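PDB 5KKU: polyketide synthase type I from Bacillus amyloliquefaciens, which probably dehydrates beta-hydroxyacyl intermediates bound to a carrier protein, through the N-terminal dehydratase domain of a difficidin assembly-line synthase. Local coordinates for residues E56-F62 with F222-C228; D40-R44 with F190-P194. One frame throughout, in Å; residues are numbered along the deposited sequence.

Interaction 1: residues E56-F62 with F222-C228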
loop_
_atom_site.group_PDB
_atom_site.type_symbol
_atom_site.label_atom_id
_atom_site.label_comp_id
_atom_site.label_asym_id
_atom_site.label_seq_id
_atom_site.Cartn_x
_atom_site.Cartn_y
_atom_site.Cartn_z
ATOM N N GLU A 56 2.442 11.886 9.637
ATOM C CA GLU A 56 1.737 10.621 9.503
ATOM C C GLU A 56 0.402 10.832 8.800
ATOM O O GLU A 56 0.036 11.959 8.465
ATOM C CB GLU A 56 1.515 9.981 10.874
ATOM C CG GLU A 56 0.529 10.731 11.757
ATOM C CD GLU A 56 0.553 10.249 13.194
ATOM O OE1 GLU A 56 1.608 9.753 13.640
ATOM O OE2 GLU A 56 -0.486 10.368 13.879
ATOM N N LEU A 57 -0.323 9.741 8.582
ATOM C CA LEU A 57 -1.590 9.796 7.935
ATOM C C LEU A 57 -2.689 9.100 8.700
ATOM O O LEU A 57 -2.476 8.105 9.301
ATOM C CB LEU A 57 -1.488 9.266 6.521
ATOM C CG LEU A 57 -0.329 9.707 5.686
ATOM C CD1 LEU A 57 -0.155 8.843 4.485
ATOM C CD2 LEU A 57 -0.435 11.146 5.264
ATOM N N ARG A 58 -3.876 9.640 8.673
ATOM C CA ARG A 58 -4.996 9.049 9.344
ATOM C C ARG A 58 -6.247 9.044 8.481
ATOM O O ARG A 58 -6.366 9.819 7.606
ATOM C CB ARG A 58 -5.269 9.756 10.650
ATOM C CG ARG A 58 -4.052 9.967 11.497
ATOM C CD ARG A 58 -4.452 10.489 12.844
ATOM N NE ARG A 58 -3.319 10.827 13.666
ATOM C CZ ARG A 58 -3.369 11.693 14.657
ATOM N NH1 ARG A 58 -4.487 12.297 14.941
ATOM N NH2 ARG A 58 -2.290 11.947 15.360
ATOM N N GLN A 59 -7.199 8.211 8.803
ATOM C CA GLN A 59 -8.451 8.105 8.092
ATOM C C GLN A 59 -8.283 8.088 6.596
ATOM O O GLN A 59 -8.950 8.752 5.889
ATOM C CB GLN A 59 -9.427 9.185 8.512
ATOM C CG GLN A 59 -9.604 9.341 10.000
ATOM C CD GLN A 59 -10.008 8.075 10.697
ATOM O OE1 GLN A 59 -11.038 7.525 10.420
ATOM N NE2 GLN A 59 -9.189 7.612 11.604
ATOM N N ILE A 60 -7.405 7.251 6.100
ATOM C CA ILE A 60 -7.200 7.074 4.686
ATOM C C ILE A 60 -8.335 6.344 4.017
ATOM O O ILE A 60 -8.818 5.386 4.508
ATOM C CB ILE A 60 -5.918 6.310 4.444
ATOM C CG1 ILE A 60 -4.778 7.031 5.105
ATOM C CG2 ILE A 60 -5.660 6.126 2.974
ATOM C CD1 ILE A 60 -3.484 6.310 5.040
ATOM N N ILE A 61 -8.747 6.804 2.873
ATOM C CA ILE A 61 -9.738 6.112 2.101
ATOM C C ILE A 61 -9.273 5.958 0.684
ATOM O O ILE A 61 -8.994 6.906 0.068
ATOM C CB ILE A 61 -11.067 6.854 2.069
ATOM C CG1 ILE A 61 -11.545 7.183 3.447
ATOM C CG2 ILE A 61 -12.113 6.045 1.352
ATOM C CD1 ILE A 61 -12.728 8.116 3.484
ATOM N N PHE A 62 -9.229 4.748 0.193
ATOM C CA PHE A 62 -8.831 4.484 -1.149
ATOM C C PHE A 62 -10.054 4.404 -2.034
ATOM O O PHE A 62 -10.959 3.662 -1.790
ATOM C CB PHE A 62 -8.027 3.193 -1.250
ATOM C CG PHE A 62 -6.766 3.172 -0.455
ATOM C CD1 PHE A 62 -5.730 3.979 -0.762
ATOM C CD2 PHE A 62 -6.605 2.288 0.537
ATOM C CE1 PHE A 62 -4.577 3.942 -0.053
ATOM C CE2 PHE A 62 -5.462 2.244 1.248
ATOM C CZ PHE A 62 -4.445 3.075 0.957
ATOM N N PHE A 222 -9.009 -0.658 1.336
ATOM C CA PHE A 222 -10.085 0.253 1.414
ATOM C C PHE A 222 -10.272 1.333 2.472
ATOM O O PHE A 222 -11.055 2.200 2.290
ATOM C CB PHE A 222 -11.347 -0.505 1.765
ATOM C CG PHE A 222 -12.566 0.340 1.802
ATOM C CD1 PHE A 222 -12.783 1.284 0.859
ATOM C CD2 PHE A 222 -13.469 0.208 2.793
ATOM C CE1 PHE A 222 -13.880 2.074 0.905
ATOM C CE2 PHE A 222 -14.593 0.992 2.850
ATOM C CZ PHE A 222 -14.800 1.919 1.894
ATOM N N MET A 223 -9.568 1.226 3.586
ATOM C CA MET A 223 -9.438 2.319 4.545
ATOM C C MET A 223 -8.226 2.187 5.460
ATOM O O MET A 223 -7.715 1.091 5.683
ATOM C CB MET A 223 -10.711 2.367 5.396
ATOM C CG MET A 223 -11.966 2.785 4.643
ATOM S SD MET A 223 -13.442 2.739 5.676
ATOM C CE MET A 223 -13.152 4.154 6.732
ATOM N N ILE A 224 -7.611 3.205 5.977
ATOM C CA ILE A 224 -6.528 2.908 6.897
ATOM C C ILE A 224 -6.690 3.883 8.021
ATOM O O ILE A 224 -6.764 5.025 7.759
ATOM C CB ILE A 224 -5.106 3.022 6.269
ATOM C CG1 ILE A 224 -4.796 1.870 5.338
ATOM C CG2 ILE A 224 -4.019 3.072 7.318
ATOM C CD1 ILE A 224 -3.520 2.013 4.559
ATOM N N ASP A 225 -6.786 3.448 9.244
ATOM C CA ASP A 225 -7.010 4.389 10.326
ATOM C C ASP A 225 -5.797 5.246 10.565
ATOM O O ASP A 225 -5.891 6.419 10.678
ATOM C CB ASP A 225 -7.463 3.716 11.598
ATOM C CG ASP A 225 -8.940 3.594 11.692
ATOM O OD1 ASP A 225 -9.650 3.878 10.729
ATOM O OD2 ASP A 225 -9.442 3.196 12.727
ATOM N N ARG A 226 -4.630 4.629 10.622
ATOM C CA ARG A 226 -3.392 5.335 10.751
ATOM C C ARG A 226 -2.236 4.630 10.095
ATOM O O ARG A 226 -2.105 3.445 10.229
ATOM C CB ARG A 226 -3.063 5.659 12.208
ATOM C CG ARG A 226 -1.760 6.396 12.364
ATOM C CD ARG A 226 -1.469 6.904 13.755
ATOM N NE ARG A 226 -0.658 5.944 14.461
ATOM C CZ ARG A 226 0.625 6.070 14.667
ATOM N NH1 ARG A 226 1.257 7.145 14.284
ATOM N NH2 ARG A 226 1.249 5.129 15.284
ATOM N N PHE A 227 -1.410 5.370 9.388
ATOM C CA PHE A 227 -0.152 4.893 8.887
ATOM C C PHE A 227 0.931 5.896 9.192
ATOM O O PHE A 227 0.747 7.056 9.025
ATOM C CB PHE A 227 -0.199 4.604 7.391
ATOM C CG PHE A 227 0.978 3.868 6.888
ATOM C CD1 PHE A 227 2.080 4.530 6.502
ATOM C CD2 PHE A 227 0.971 2.483 6.791
ATOM C CE1 PHE A 227 3.182 3.856 6.054
ATOM C CE2 PHE A 227 2.069 1.808 6.323
ATOM C CZ PHE A 227 3.178 2.502 5.962
ATOM N N CYS A 228 2.065 5.449 9.654
ATOM C CA CYS A 228 3.099 6.345 10.068
ATOM C C CYS A 228 4.480 5.789 9.767
ATOM O O CYS A 228 4.788 4.733 10.211
ATOM C CB CYS A 228 2.928 6.636 11.551
ATOM S SG CYS A 228 4.086 7.759 12.283
#

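Interaction 2: residues D40-R44 with F190-P194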
loop_
_atom_site.group_PDB
_atom_site.type_symbol
_atom_site.label_atom_id
_atom_site.label_comp_id
_atom_site.label_asym_id
_atom_site.label_seq_id
_atom_site.Cartn_x
_atom_site.Cartn_y
_atom_site.Cartn_z
ATOM N N ASP A 40 3.302 6.747 -0.412
ATOM C CA ASP A 40 4.638 7.240 -0.745
ATOM C C ASP A 40 4.564 8.612 -1.355
ATOM O O ASP A 40 5.343 9.453 -1.085
ATOM C CB ASP A 40 5.365 6.306 -1.693
ATOM C CG ASP A 40 6.635 6.893 -2.261
ATOM O OD1 ASP A 40 7.657 6.953 -1.635
ATOM O OD2 ASP A 40 6.578 7.336 -3.366
ATOM N N MET A 41 3.627 8.831 -2.243
ATOM C CA MET A 41 3.497 10.114 -2.906
ATOM C C MET A 41 3.294 11.228 -1.909
ATOM O O MET A 41 3.898 12.230 -2.041
ATOM C CB MET A 41 2.403 10.052 -3.977
ATOM C CG MET A 41 1.869 11.309 -4.617
ATOM S SD MET A 41 0.767 11.018 -5.997
ATOM C CE MET A 41 1.778 9.956 -6.904
ATOM N N LEU A 42 2.425 11.018 -0.944
ATOM C CA LEU A 42 2.135 12.003 0.066
ATOM C C LEU A 42 3.348 12.354 0.898
ATOM O O LEU A 42 3.578 13.470 1.169
ATOM C CB LEU A 42 1.001 11.570 0.958
ATOM C CG LEU A 42 -0.343 12.098 0.539
ATOM C CD1 LEU A 42 -0.849 11.383 -0.670
ATOM C CD2 LEU A 42 -1.317 11.988 1.669
ATOM N N TYR A 43 4.116 11.354 1.255
ATOM C CA TYR A 43 5.323 11.551 1.997
ATOM C C TYR A 43 6.387 12.298 1.198
ATOM O O TYR A 43 7.064 13.078 1.755
ATOM C CB TYR A 43 5.866 10.226 2.517
ATOM C CG TYR A 43 5.362 9.847 3.878
ATOM C CD1 TYR A 43 5.916 10.364 5.007
ATOM C CD2 TYR A 43 4.301 8.989 4.025
ATOM C CE1 TYR A 43 5.448 10.017 6.233
ATOM C CE2 TYR A 43 3.836 8.637 5.248
ATOM C CZ TYR A 43 4.437 9.145 6.339
ATOM O OH TYR A 43 3.975 8.832 7.534
ATOM N N ARG A 44 6.499 12.055 -0.100
ATOM C CA ARG A 44 7.443 12.774 -0.901
ATOM C C ARG A 44 7.051 14.233 -1.024
ATOM O O ARG A 44 7.880 15.077 -0.947
ATOM C CB ARG A 44 7.605 12.201 -2.294
ATOM C CG ARG A 44 8.077 10.785 -2.398
ATOM C CD ARG A 44 8.336 10.380 -3.833
ATOM N NE ARG A 44 7.445 11.025 -4.782
ATOM C CZ ARG A 44 6.460 10.415 -5.373
ATOM N NH1 ARG A 44 6.249 9.169 -5.107
ATOM N NH2 ARG A 44 5.685 11.030 -6.197
ATOM N N PHE A 190 12.473 6.591 -3.218
ATOM C CA PHE A 190 11.177 6.666 -2.601
ATOM C C PHE A 190 11.302 7.064 -1.139
ATOM O O PHE A 190 12.344 6.934 -0.543
ATOM C CB PHE A 190 10.453 5.325 -2.730
ATOM C CG PHE A 190 9.994 5.010 -4.118
ATOM C CD1 PHE A 190 8.949 5.673 -4.678
ATOM C CD2 PHE A 190 10.614 4.030 -4.862
ATOM C CE1 PHE A 190 8.517 5.378 -5.946
ATOM C CE2 PHE A 190 10.193 3.739 -6.127
ATOM C CZ PHE A 190 9.151 4.423 -6.678
ATOM N N LYS A 191 10.260 7.603 -0.552
ATOM C CA LYS A 191 10.160 7.750 0.870
ATOM C C LYS A 191 9.711 6.439 1.504
ATOM O O LYS A 191 10.166 6.078 2.564
ATOM C CB LYS A 191 9.124 8.782 1.227
ATOM C CG LYS A 191 9.532 10.217 1.047
ATOM C CD LYS A 191 10.622 10.616 1.998
ATOM C CE LYS A 191 11.318 11.859 1.531
ATOM N NZ LYS A 191 11.770 12.737 2.619
ATOM N N ALA A 192 8.843 5.711 0.823
ATOM C CA ALA A 192 8.400 4.401 1.241
ATOM C C ALA A 192 8.161 3.746 -0.100
ATOM O O ALA A 192 7.440 4.231 -0.908
ATOM C CB ALA A 192 7.261 4.475 2.207
ATOM N N HIS A 193 8.836 2.648 -0.359
ATOM C CA HIS A 193 8.841 1.982 -1.622
ATOM C C HIS A 193 7.470 1.335 -1.748
ATOM O O HIS A 193 7.082 0.561 -0.917
ATOM C CB HIS A 193 9.945 0.923 -1.678
ATOM C CG HIS A 193 10.403 0.530 -3.051
ATOM N ND1 HIS A 193 9.605 -0.109 -3.960
ATOM C CD2 HIS A 193 11.611 0.628 -3.635
ATOM C CE1 HIS A 193 10.292 -0.364 -5.048
ATOM N NE2 HIS A 193 11.505 0.093 -4.884
ATOM N N PRO A 194 6.802 1.625 -2.838
ATOM C CA PRO A 194 5.493 1.087 -3.109
ATOM C C PRO A 194 5.475 -0.416 -3.154
ATOM O O PRO A 194 4.527 -0.988 -2.725
ATOM C CB PRO A 194 5.171 1.682 -4.451
ATOM C CG PRO A 194 5.811 2.975 -4.415
ATOM C CD PRO A 194 7.088 2.764 -3.697
#

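Interaction 1: residues E56-F62 with F222-C228
Leu57 and Phe227 form an antiparallel hydrogen-bonded pair, each backbone N giving a 2.9 Å bond to the other's O, and the strands of 56-58 and 226-228 run 172° apart. This is the seam of a double hotdog fold: strand 55-62 belongs to the predicted N-terminal hotdog and strand 219-229 to the C-terminal one. Both strands turn a corner midway, at Gln59 and Asp225. There Gln59 and Ile60 both face Ile224 in a G1 beta bulge, and Gln59 N bonds Asp225 O while Ile60 N bonds Ile224 O.

Ile60 and Ile224 lie side by side and point the same way, with CB to CB at 3.8 Å. Ile224 CD1 continues to the edge of the Phe62 ring, 3.8 Å from Phe62 CE2. One face of that ring carries Ile60 CG2. Ile39 of helix 37-49 covers Ile224 and Phe227 on this side.

On the Arg58 side the chemistry is ionic. Arg58 grips Glu56 side-on, with NE and NH2 both on OE2 and the oxygen in the guanidinium plane. Arg226 has further salt bridges to Glu275 and Glu277. Its chain bends at CG-CD (chi3 95°), which brings NH1 back toward the neighbouring strand. Arg226 NH1 meets Glu56 OE1 at 2.7 Å, but the hydrogen bond is weak, with an N-H...O angle of 120°.

Interaction 2: residues D40-R44 with F190-P194
Asp40 OD1 takes two backbone N-H groups of the facing loop, from Ala192 and Lys191. The contact joins helix 37-49 of the predicted N-terminal hotdog to the loop just before helix 194-200 of the C-terminal one, within the double hotdog fold. The bond from Ala192 N to Asp40 OD1 is 3.0 Å long and nearly straight, at 175°, and uses the anti lone pair. The bond from Lys191 N to Asp40 OD1 is weak, 2.9 Å long but bent.

The carboxylate reaches the loop because CG of Asp40 stands opposite the backbone N (chi1 169°). The other oxygen, OD2, turns back to its own helix. There it forms a salt bridge with Arg44 NH1, one turn on, though the modelled distance of 2.5 Å between Asp40 OD2 and Arg44 NH1 is suspiciously short. One face of the Arg44 guanidinium lies over Met41 CA, near the rim.

Phe190 meets the carboxylate with its ring edge, the two planes 72° apart. Pro194 CD sits over the centre of one ring face, 3.5 Å above the plane. Lys191 lies along the helix surface. Its CB touches Tyr43 CB at 3.8 Å, and its CG lies 3.8 Å from Arg44 CG. Its amine goes on to a salt bridge with Glu52.

Pro194 opens the helix that holds Asp198, the predicted proton donor of the dehydratase, and the side chains of these two are about 6 Å apart. His193 is the N-cap of that helix, its ND1 bonded to Ala195 N. The ring of Phe190 presents CD1 to the carboxylate, 3.2 Å from Asp40 OD2.

How the interactions relate
Both contacts join the two predicted hotdog halves, and helix 37-49 and strand 55-62 follow each other in the chain. Interaction 1 is strand pairing, held by backbone bonds on either side of a bulge, with a buried apolar side and a more exposed ionic side. Interaction 2 is smaller, 292 Å² against 691 Å², and rests on one helix carboxylate meeting loop backbone. Both are partly buried, with centres 14 Å apart. Tyr43 connects them: its OH lies 3.5 Å from Glu56 CA and bonds Ile55 O and Met229 N, beside the paired strands. Leu42 packs on Leu57 from the same helix. Interaction 2 lies nearer the predicted catalytic Asp198.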